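Local coordinates for protein UL37 (Suid herpesvirus 1, PDB 4K70) that is an inner tegument protein of the virus, binds metal ions, and probably takes part in controlling the trafficking of viral particles inside the cell, at residues L80-D85 against A89-L94; S128-A133 against D175-G180; G180-A185 against G391-R396. One frame throughout, in Å; residues are numbered along the deposited sequence. Where two conformers were deposited one is given.

How the contacts relate
In this N-terminal half of UL37, contacts 1 and 2 are buried, while contact 3 is only partly so, with an exposed arginine at its margin. Contact 1 folds a loop back on helix 89-98 through leucine, proline and aromatic groups, its two aspartates holding calcium away from the apolar patch. Contact 2 is aromatic and apolar, with one tryptophan between two nearly parallel helices. Contact 3 instead pairs a salt bridge with a leucine-glycine touch. Helix 175-188 serves both contacts 2 and 3, which share Gly-180. Trp-84 NE1 lies 3.0 Å from Phe-176 O, joining contacts 1 and 2, and Gln-178 OE1 lies 2.7 Å from Leu-392 N, joining contacts 2 and 3.

Contact 1 of 3, residues L80-D85 against A89-L94; sequences LRHDWD and APLLEL. With CA (calcium ion), chain E; NA (sodium ion), chain Q.
Leu-91 meets three residues of the loop 80-85, each mainly through a different part of its side chain. Its CG sits over one face of the His-82 imidazole, 3.8 Å from the ring centroid and 13° off the normal, a CH-pi contact close to the ring centre. The branches then diverge: Leu-91 CD1 packs at 3.3 Å against Trp-84 CH2, while Leu-91 CD2 slides past Leu-80 CD2 at 3.6 Å. Leu-80 CD2 also meets Leu-94 CD2 tip to tip, at a looser 4.2 Å. Pro-90 adds a second support for the histidine, its CB lying 3.6 Å from His-82 CE1, with the two side chains crossing at about a right angle.

The imidazole is directed at the helix because its CG stands anti to the backbone N (chi1 172°). Its rotation is further constrained by a hydrogen bond between His-82 NE2 and Gly-87 O, in the short link just before helix 89-98. His-82 CD2 lies 3.2 Å above the plane of the Trp-84 ring, near its centre, and the indole NE1 donates a hydrogen bond to Phe-176 O. His-82 and Asp-179, which lies beside Trp-84, are also known calcium ligands, although no ion is bound to them in this chain.

On the outer side of the loop, Asp-83 OD1 and OD2 and Asp-85 OD2 each bind the calcium ion at 2.5 Å. Asp-85 N also donates to Asp-83 OD1, at 3.3 Å, from above the carboxylate plane, an Asx turn consistent with the two carboxylates converging on one ion.

The loop connects helix 63-78 to helix 89-98. Trp-84 and Leu-91 reach helix 175-188, Leu-91 also touches Cys-131 on helix 120-137, and Leu-80 and Leu-94 pack against the start of helix 39-60.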
loop_
_atom_site.group_PDB
_atom_site.type_symbol
_atom_site.label_atom_id
_atom_site.label_comp_id
_atom_site.label_asym_id
_atom_site.label_seq_id
_atom_site.Cartn_x
_atom_site.Cartn_y
_atom_site.Cartn_z
ATOM N N LEU A 80 9.129 9.361 15.455
ATOM C CA LEU A 80 7.857 10.050 15.636
ATOM C C LEU A 80 6.641 9.162 15.315
ATOM O O LEU A 80 6.598 8.495 14.284
ATOM C CB LEU A 80 7.844 11.316 14.777
ATOM C CG LEU A 80 6.790 12.372 15.079
ATOM C CD1 LEU A 80 7.019 12.926 16.474
ATOM C CD2 LEU A 80 6.841 13.473 14.032
ATOM N N ARG A 81 5.659 9.146 16.210
ATOM C CA ARG A 81 4.390 8.477 15.937
ATOM C C ARG A 81 3.298 9.515 15.695
ATOM O O ARG A 81 2.816 10.160 16.632
ATOM C CB ARG A 81 3.981 7.541 17.079
ATOM C CG ARG A 81 2.769 6.671 16.712
ATOM C CD ARG A 81 1.986 6.177 17.911
ATOM N NE ARG A 81 2.680 5.127 18.642
ATOM C CZ ARG A 81 2.767 3.862 18.239
ATOM N NH1 ARG A 81 2.227 3.478 17.081
ATOM N NH2 ARG A 81 3.419 2.983 18.989
ATOM N N HIS A 82 2.922 9.682 14.433
ATOM C CA HIS A 82 1.957 10.695 14.044
ATOM C C HIS A 82 0.677 10.029 13.572
ATOM O O HIS A 82 0.720 9.062 12.818
ATOM C CB HIS A 82 2.524 11.569 12.914
ATOM C CG HIS A 82 1.522 12.519 12.334
ATOM N ND1 HIS A 82 0.784 13.389 13.113
ATOM C CD2 HIS A 82 1.130 12.735 11.059
ATOM C CE1 HIS A 82 -0.016 14.098 12.339
ATOM N NE2 HIS A 82 0.174 13.717 11.084
ATOM N N ASP A 83 -0.465 10.542 14.016
ATOM C CA ASP A 83 -1.751 9.990 13.610
ATOM C C ASP A 83 -2.154 10.608 12.282
ATOM O O ASP A 83 -2.614 11.742 12.246
ATOM C CB ASP A 83 -2.811 10.301 14.672
ATOM C CG ASP A 83 -4.138 9.624 14.390
ATOM O OD1 ASP A 83 -4.286 8.983 13.317
ATOM O OD2 ASP A 83 -5.031 9.733 15.246
ATOM N N TRP A 84 -1.985 9.864 11.185
ATOM C CA TRP A 84 -2.188 10.432 9.854
ATOM C C TRP A 84 -3.629 10.742 9.495
ATOM O O TRP A 84 -3.888 11.454 8.523
ATOM C CB TRP A 84 -1.512 9.561 8.768
ATOM C CG TRP A 84 -0.062 9.860 8.666
ATOM C CD1 TRP A 84 0.980 9.045 9.022
ATOM C CD2 TRP A 84 0.521 11.082 8.215
ATOM N NE1 TRP A 84 2.177 9.679 8.784
ATOM C CE2 TRP A 84 1.920 10.940 8.297
ATOM C CE3 TRP A 84 -0.007 12.289 7.732
ATOM C CZ2 TRP A 84 2.805 11.957 7.918
ATOM C CZ3 TRP A 84 0.871 13.309 7.366
ATOM C CH2 TRP A 84 2.260 13.131 7.459
ATOM N N ASP A 85 -4.567 10.226 10.286
ATOM C CA ASP A 85 -5.966 10.625 10.159
ATOM C C ASP A 85 -6.167 12.123 10.372
ATOM O O ASP A 85 -7.146 12.702 9.898
ATOM C CB ASP A 85 -6.841 9.817 11.134
ATOM C CG ASP A 85 -6.826 8.334 10.814
ATOM O OD1 ASP A 85 -7.067 7.982 9.642
ATOM O OD2 ASP A 85 -6.534 7.523 11.718
ATOM N N ALA A 89 -1.283 18.927 9.382
ATOM C CA ALA A 89 -1.290 20.093 10.275
ATOM C C ALA A 89 -0.447 19.943 11.550
ATOM O O ALA A 89 0.372 20.811 11.859
ATOM C CB ALA A 89 -2.731 20.527 10.613
ATOM N N PRO A 90 -0.633 18.838 12.283
ATOM C CA PRO A 90 0.119 18.623 13.523
ATOM C C PRO A 90 1.630 18.519 13.300
ATOM O O PRO A 90 2.397 18.895 14.194
ATOM C CB PRO A 90 -0.420 17.283 14.028
ATOM C CG PRO A 90 -1.767 17.141 13.385
ATOM C CD PRO A 90 -1.600 17.757 12.032
ATOM N N LEU A 91 2.049 17.990 12.149
ATOM C CA LEU A 91 3.465 17.928 11.823
ATOM C C LEU A 91 4.003 19.302 11.535
ATOM O O LEU A 91 5.080 19.665 12.001
ATOM C CB LEU A 91 3.728 17.044 10.599
ATOM C CG LEU A 91 3.571 15.556 10.839
ATOM C CD1 LEU A 91 4.112 14.782 9.630
ATOM C CD2 LEU A 91 4.295 15.167 12.127
ATOM N N LEU A 92 3.271 20.053 10.720
ATOM C CA LEU A 92 3.673 21.407 10.397
ATOM C C LEU A 92 3.738 22.245 11.669
ATOM O O LEU A 92 4.576 23.135 11.797
ATOM C CB LEU A 92 2.692 22.034 9.410
ATOM C CG LEU A 92 2.520 21.278 8.092
ATOM C CD1 LEU A 92 1.718 22.100 7.096
ATOM C CD2 LEU A 92 3.866 20.890 7.516
ATOM N N GLU A 93 2.843 21.963 12.609
ATOM C CA GLU A 93 2.794 22.743 13.845
ATOM C C GLU A 93 4.034 22.470 14.696
ATOM O O GLU A 93 4.579 23.372 15.321
ATOM C CB GLU A 93 1.506 22.453 14.626
ATOM C CG GLU A 93 1.175 23.509 15.661
ATOM C CD GLU A 93 -0.093 23.187 16.436
ATOM O OE1 GLU A 93 -0.341 23.859 17.462
ATOM O OE2 GLU A 93 -0.832 22.262 16.025
ATOM N N LEU A 94 4.484 21.221 14.698
ATOM C CA LEU A 94 5.699 20.846 15.394
ATOM C C LEU A 94 6.923 21.463 14.704
ATOM O O LEU A 94 7.832 21.975 15.366
ATOM C CB LEU A 94 5.827 19.326 15.437
ATOM C CG LEU A 94 7.209 18.795 15.790
ATOM C CD1 LEU A 94 7.592 19.242 17.180
ATOM C CD2 LEU A 94 7.228 17.281 15.673
HETATM CA CA CA E . -6.438 7.926 14.138
HETATM NA NA NA Q . -2.632 23.062 17.950
HETATM O O HOH W 1 -2.837 20.763 18.571
#

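Contact 2 of 3, residues S128-A133 against D175-G180; sequences SEWCAA and DFVQDG
Trp-130 reaches across from its helix to Val-177, bridging two segments whose axes stay 12.2 Å apart at their closest. Its CB points toward helix 175-188, and with CG anti to the backbone N the indole is carried on toward that helix. Along the pyrrole side, NE1 passes 4.1 Å from Val-177 CG2, but its hydrogen bond goes to Leu-163 O, so this buried N-H is satisfied outside the two helices. At the ring junction, Trp-130 CE2 meets Val-177 CG2 at 3.9 Å. This methyl stands over the face of the six-membered ring, 27° off the normal, in a CH-pi contact displaced toward the rim. One atom farther, Trp-130 CZ2 makes the nearest approach, 3.8 Å from Val-177 CG1, so that both valine methyls bear on the same side chain.

The arrangement is parallel helix packing: the two N-to-C directions differ by only 7°, and Trp-130 and Val-177 are the closest pair of CA atoms at 8.9 Å. Such a separation is wide for helices in contact, and the large indole accounts for how it is bridged.

At the tip, CH2 comes within 4.3 Å of Gly-180 CA, which lies at the ring edge near its plane; Gly-180 has no side chain, so the indole edge meets the backbone directly. Phe-176 turns an edge toward the indole face in a T-shaped pair, with ring planes at 84° and centroids 6.0 Å apart. Beyond these segments, Phe-168 makes another edge-to-face pair with Trp-130, and Phe-176 also touches Leu-91 of helix 89-98.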
loop_
_atom_site.group_PDB
_atom_site.type_symbol
_atom_site.label_atom_id
_atom_site.label_comp_id
_atom_site.label_asym_id
_atom_site.label_seq_id
_atom_site.Cartn_x
_atom_site.Cartn_y
_atom_site.Cartn_z
ATOM N N SER A 128 8.499 20.088 5.571
ATOM C CA SER A 128 7.474 20.929 4.978
ATOM C C SER A 128 7.202 20.497 3.547
ATOM O O SER A 128 6.055 20.354 3.157
ATOM C CB SER A 128 7.908 22.400 4.995
ATOM O OG SER A 128 7.804 22.945 6.306
ATOM N N GLU A 129 8.271 20.321 2.765
ATOM C CA GLU A 129 8.152 19.873 1.379
ATOM C C GLU A 129 7.529 18.501 1.291
ATOM O O GLU A 129 6.651 18.266 0.467
ATOM C CB GLU A 129 9.520 19.839 0.694
ATOM C CG GLU A 129 10.167 21.197 0.570
ATOM C CD GLU A 129 11.511 21.120 -0.137
ATOM O OE1 GLU A 129 11.758 20.106 -0.830
ATOM O OE2 GLU A 129 12.307 22.061 -0.002
ATOM N N TRP A 130 7.983 17.595 2.152
ATOM C CA TRP A 130 7.439 16.247 2.184
ATOM C C TRP A 130 5.930 16.266 2.494
ATOM O O TRP A 130 5.142 15.597 1.813
ATOM C CB TRP A 130 8.217 15.386 3.183
ATOM C CG TRP A 130 7.915 13.915 3.089
ATOM C CD1 TRP A 130 8.616 12.978 2.385
ATOM C CD2 TRP A 130 6.835 13.213 3.729
ATOM N NE1 TRP A 130 8.041 11.740 2.553
ATOM C CE2 TRP A 130 6.947 11.860 3.366
ATOM C CE3 TRP A 130 5.791 13.603 4.574
ATOM C CZ2 TRP A 130 6.041 10.884 3.816
ATOM C CZ3 TRP A 130 4.893 12.634 5.020
ATOM C CH2 TRP A 130 5.028 11.294 4.643
ATOM N N CYS A 131 5.521 17.049 3.497
ATOM C CA CYS A 131 4.088 17.201 3.804
ATOM C C CYS A 131 3.298 17.775 2.628
ATOM O O CYS A 131 2.162 17.383 2.401
ATOM C CB CYS A 131 3.851 18.071 5.061
ATOM S SG CYS A 131 4.399 17.289 6.605
ATOM N N ALA A 132 3.893 18.701 1.881
ATOM C CA ALA A 132 3.218 19.244 0.708
ATOM C C ALA A 132 3.006 18.137 -0.322
ATOM O O ALA A 132 1.947 18.054 -0.953
ATOM C CB ALA A 132 4.021 20.396 0.104
ATOM N N ALA A 133 4.013 17.281 -0.481
ATOM C CA ALA A 133 3.904 16.141 -1.383
ATOM C C ALA A 133 2.848 15.158 -0.880
ATOM O O ALA A 133 2.087 14.581 -1.666
ATOM C CB ALA A 133 5.253 15.439 -1.517
ATOM N N ASP A 175 9.961 7.120 11.283
ATOM C CA ASP A 175 8.681 6.438 11.493
ATOM C C ASP A 175 7.491 7.149 10.854
ATOM O O ASP A 175 6.638 6.504 10.239
ATOM C CB ASP A 175 8.426 6.183 12.983
ATOM C CG ASP A 175 9.425 5.205 13.584
ATOM O OD1 ASP A 175 10.063 4.459 12.816
ATOM O OD2 ASP A 175 9.579 5.181 14.822
ATOM N N PHE A 176 7.409 8.467 10.998
ATOM C CA PHE A 176 6.266 9.174 10.422
ATOM C C PHE A 176 6.185 9.035 8.891
ATOM O O PHE A 176 5.096 9.045 8.310
ATOM C CB PHE A 176 6.214 10.644 10.869
ATOM C CG PHE A 176 7.267 11.511 10.245
ATOM C CD1 PHE A 176 8.519 11.645 10.832
ATOM C CD2 PHE A 176 6.993 12.223 9.089
ATOM C CE1 PHE A 176 9.487 12.458 10.264
ATOM C CE2 PHE A 176 7.963 13.037 8.509
ATOM C CZ PHE A 176 9.212 13.155 9.101
ATOM N N VAL A 177 7.331 8.892 8.235
ATOM C CA VAL A 177 7.319 8.689 6.792
ATOM C C VAL A 177 6.768 7.317 6.418
ATOM O O VAL A 177 5.944 7.192 5.515
ATOM C CB VAL A 177 8.715 8.853 6.170
ATOM C CG1 VAL A 177 8.708 8.300 4.751
ATOM C CG2 VAL A 177 9.138 10.332 6.193
ATOM N N GLN A 178 7.245 6.288 7.102
ATOM C CA GLN A 178 6.802 4.922 6.838
ATOM C C GLN A 178 5.321 4.733 7.198
ATOM O O GLN A 178 4.593 4.001 6.516
ATOM C CB GLN A 178 7.700 3.928 7.584
ATOM C CG GLN A 178 9.134 3.981 7.080
ATOM C CD GLN A 178 9.200 3.596 5.617
ATOM O OE1 GLN A 178 8.443 2.737 5.179
ATOM N NE2 GLN A 178 10.087 4.232 4.856
ATOM N N ASP A 179 4.877 5.410 8.260
ATOM C CA ASP A 179 3.457 5.422 8.600
ATOM C C ASP A 179 2.655 6.151 7.528
ATOM O O ASP A 179 1.550 5.734 7.192
ATOM C CB ASP A 179 3.211 6.089 9.966
ATOM C CG ASP A 179 3.696 5.237 11.135
ATOM O OD1 ASP A 179 3.891 4.015 10.946
ATOM O OD2 ASP A 179 3.892 5.793 12.240
ATOM N N GLY A 180 3.205 7.243 6.998
ATOM C CA GLY A 180 2.507 8.027 5.987
ATOM C C GLY A 180 2.361 7.261 4.679
ATOM O O GLY A 180 1.346 7.370 3.987
#

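Contact 3 of 3, residues G180-A185 against G391-R396; sequences GLRYVA and GLDYVR
Arg-182 and Asp-393, the latter in one of its two deposited conformers, form a salt bridge with their flat groups turned almost perpendicular, the guanidinium and carboxylate planes being 88° apart. In that conformer Arg-182 NH1 donates to Asp-393 OD1 at 3.2 Å with an N-H...O angle of 167°, so the bond is nearly straight. From the arginine's side the acceptor is in plane, at the guanidinium edge; from the aspartate's side the donor arrives on the syn side, 26° out of the carboxylate plane.

The arginine chain runs extended from CG to NE, which carries its methylenes obliquely across the acid before the charged end is reached. Arg-182 CG is 3.5 Å from Asp-393 OD2, and Arg-182 CD is 3.3 Å from Asp-393 OD1. The CB of Asp-393 points toward helix 175-188, and CG anti to the backbone N carries the carboxylate on to the arginine chain.

The contact joins the middle of helix 175-188 to the first turn of helix 392-402, two elements more than 200 residues apart in sequence. Gly-391 occupies the N-cap position of the latter helix. Gln-178 OE1, one turn back on the former, accepts a hydrogen bond from Leu-392 N at that same helix start.

Leu-181 supplies the apolar part, with CD1 directed at the cap: it lies 3.8 Å from Gly-391 CA. Gly-391 has no side chain, so its CA itself faces the methyl. Elsewhere Leu-181 also packs on Val-164.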
loop_
_atom_site.group_PDB
_atom_site.type_symbol
_atom_site.label_atom_id
_atom_site.label_comp_id
_atom_site.label_asym_id
_atom_site.label_seq_id
_atom_site.Cartn_x
_atom_site.Cartn_y
_atom_site.Cartn_z
ATOM N N GLY A 180 3.205 7.243 6.998
ATOM C CA GLY A 180 2.507 8.027 5.987
ATOM C C GLY A 180 2.361 7.261 4.679
ATOM O O GLY A 180 1.346 7.370 3.987
ATOM N N LEU A 181 3.395 6.506 4.316
ATOM C CA LEU A 181 3.331 5.632 3.131
ATOM C C LEU A 181 2.212 4.589 3.252
ATOM O O LEU A 181 1.462 4.336 2.303
ATOM C CB LEU A 181 4.663 4.922 2.941
ATOM C CG LEU A 181 5.844 5.833 2.582
ATOM C CD1 LEU A 181 7.135 5.044 2.481
ATOM C CD2 LEU A 181 5.560 6.582 1.276
ATOM N N ARG A 182 2.117 3.972 4.422
ATOM C CA ARG A 182 1.011 3.052 4.715
ATOM C C ARG A 182 -0.351 3.709 4.518
ATOM O O ARG A 182 -1.268 3.124 3.930
ATOM C CB ARG A 182 1.126 2.526 6.143
ATOM C CG ARG A 182 -0.075 1.683 6.607
ATOM C CD ARG A 182 0.129 1.256 8.050
ATOM N NE ARG A 182 -1.121 0.998 8.761
ATOM C CZ ARG A 182 -1.640 -0.210 8.969
ATOM N NH1 ARG A 182 -1.020 -1.291 8.503
ATOM N NH2 ARG A 182 -2.787 -0.338 9.633
ATOM N N TYR A 183 -0.477 4.939 5.006
ATOM C CA TYR A 183 -1.716 5.687 4.901
ATOM C C TYR A 183 -2.070 6.005 3.464
ATOM O O TYR A 183 -3.229 5.898 3.065
ATOM C CB TYR A 183 -1.612 6.995 5.704
ATOM C CG TYR A 183 -2.921 7.744 5.832
ATOM C CD1 TYR A 183 -3.805 7.466 6.883
ATOM C CD2 TYR A 183 -3.287 8.718 4.904
ATOM C CE1 TYR A 183 -5.001 8.144 7.012
ATOM C CE2 TYR A 183 -4.493 9.402 5.025
ATOM C CZ TYR A 183 -5.340 9.112 6.081
ATOM O OH TYR A 183 -6.536 9.789 6.214
ATOM N N VAL A 184 -1.078 6.433 2.684
ATOM C CA VAL A 184 -1.332 6.800 1.300
ATOM C C VAL A 184 -1.797 5.598 0.490
ATOM O O VAL A 184 -2.739 5.702 -0.292
ATOM C CB VAL A 184 -0.070 7.395 0.631
ATOM C CG1 VAL A 184 -0.290 7.553 -0.861
ATOM C CG2 VAL A 184 0.257 8.741 1.265
ATOM N N ALA A 185 -1.113 4.475 0.678
ATOM C CA ALA A 185 -1.423 3.226 -0.023
ATOM C C ALA A 185 -2.854 2.792 0.304
ATOM O O ALA A 185 -3.668 2.553 -0.587
ATOM C CB ALA A 185 -0.439 2.152 0.378
ATOM N N GLY A 391 7.456 1.265 0.846
ATOM C CA GLY A 391 7.982 1.307 2.198
ATOM C C GLY A 391 7.909 0.025 3.017
ATOM O O GLY A 391 7.620 -1.060 2.508
ATOM N N LEU A 392 8.177 0.173 4.309
ATOM C CA LEU A 392 8.296 -0.941 5.241
ATOM C C LEU A 392 6.987 -1.698 5.440
ATOM O O LEU A 392 6.973 -2.928 5.556
ATOM C CB LEU A 392 8.760 -0.399 6.588
ATOM C CG LEU A 392 9.001 -1.392 7.713
ATOM C CD1 LEU A 392 9.951 -2.469 7.225
ATOM C CD2 LEU A 392 9.575 -0.664 8.917
ATOM N N ASP A 393 5.890 -0.957 5.508
ATOM C CA ASP A 393 4.564 -1.547 5.686
ATOM C C ASP A 393 4.234 -2.558 4.591
ATOM O O ASP A 393 3.631 -3.602 4.850
ATOM C CB ASP A 393 3.487 -0.468 5.684
ATOM C CG ASP A 393 2.108 -1.033 5.948
ATOM O OD1 ASP A 393 1.855 -1.414 7.104
ATOM O OD2 ASP A 393 1.282 -1.100 5.011
ATOM N N TYR A 394 4.597 -2.233 3.359
ATOM C CA TYR A 394 4.310 -3.170 2.270
ATOM C C TYR A 394 5.245 -4.375 2.331
ATOM O O TYR A 394 4.824 -5.488 2.058
ATOM C CB TYR A 394 4.336 -2.516 0.895
ATOM C CG TYR A 394 4.010 -3.510 -0.206
ATOM C CD1 TYR A 394 2.797 -4.191 -0.211
ATOM C CD2 TYR A 394 4.913 -3.775 -1.232
ATOM C CE1 TYR A 394 2.478 -5.107 -1.205
ATOM C CE2 TYR A 394 4.609 -4.694 -2.230
ATOM C CZ TYR A 394 3.385 -5.354 -2.212
ATOM O OH TYR A 394 3.066 -6.260 -3.197
ATOM N N VAL A 395 6.499 -4.160 2.730
ATOM C CA VAL A 395 7.414 -5.275 2.943
ATOM C C VAL A 395 6.802 -6.287 3.918
ATOM O O VAL A 395 6.810 -7.485 3.670
ATOM C CB VAL A 395 8.765 -4.817 3.479
ATOM C CG1 VAL A 395 9.592 -6.022 3.872
ATOM C CG2 VAL A 395 9.504 -4.002 2.423
ATOM N N ARG A 396 6.263 -5.777 5.020
ATOM C CA ARG A 396 5.607 -6.595 6.034
ATOM C C ARG A 396 4.318 -7.242 5.527
ATOM O O ARG A 396 4.054 -8.405 5.817
ATOM C CB ARG A 396 5.294 -5.732 7.265
ATOM C CG ARG A 396 6.529 -5.282 8.056
ATOM C CD ARG A 396 6.162 -4.228 9.111
ATOM N NE ARG A 396 7.280 -3.917 10.004
ATOM C CZ ARG A 396 7.314 -2.864 10.821
ATOM N NH1 ARG A 396 6.298 -2.007 10.845
ATOM N NH2 ARG A 396 8.369 -2.659 11.602
#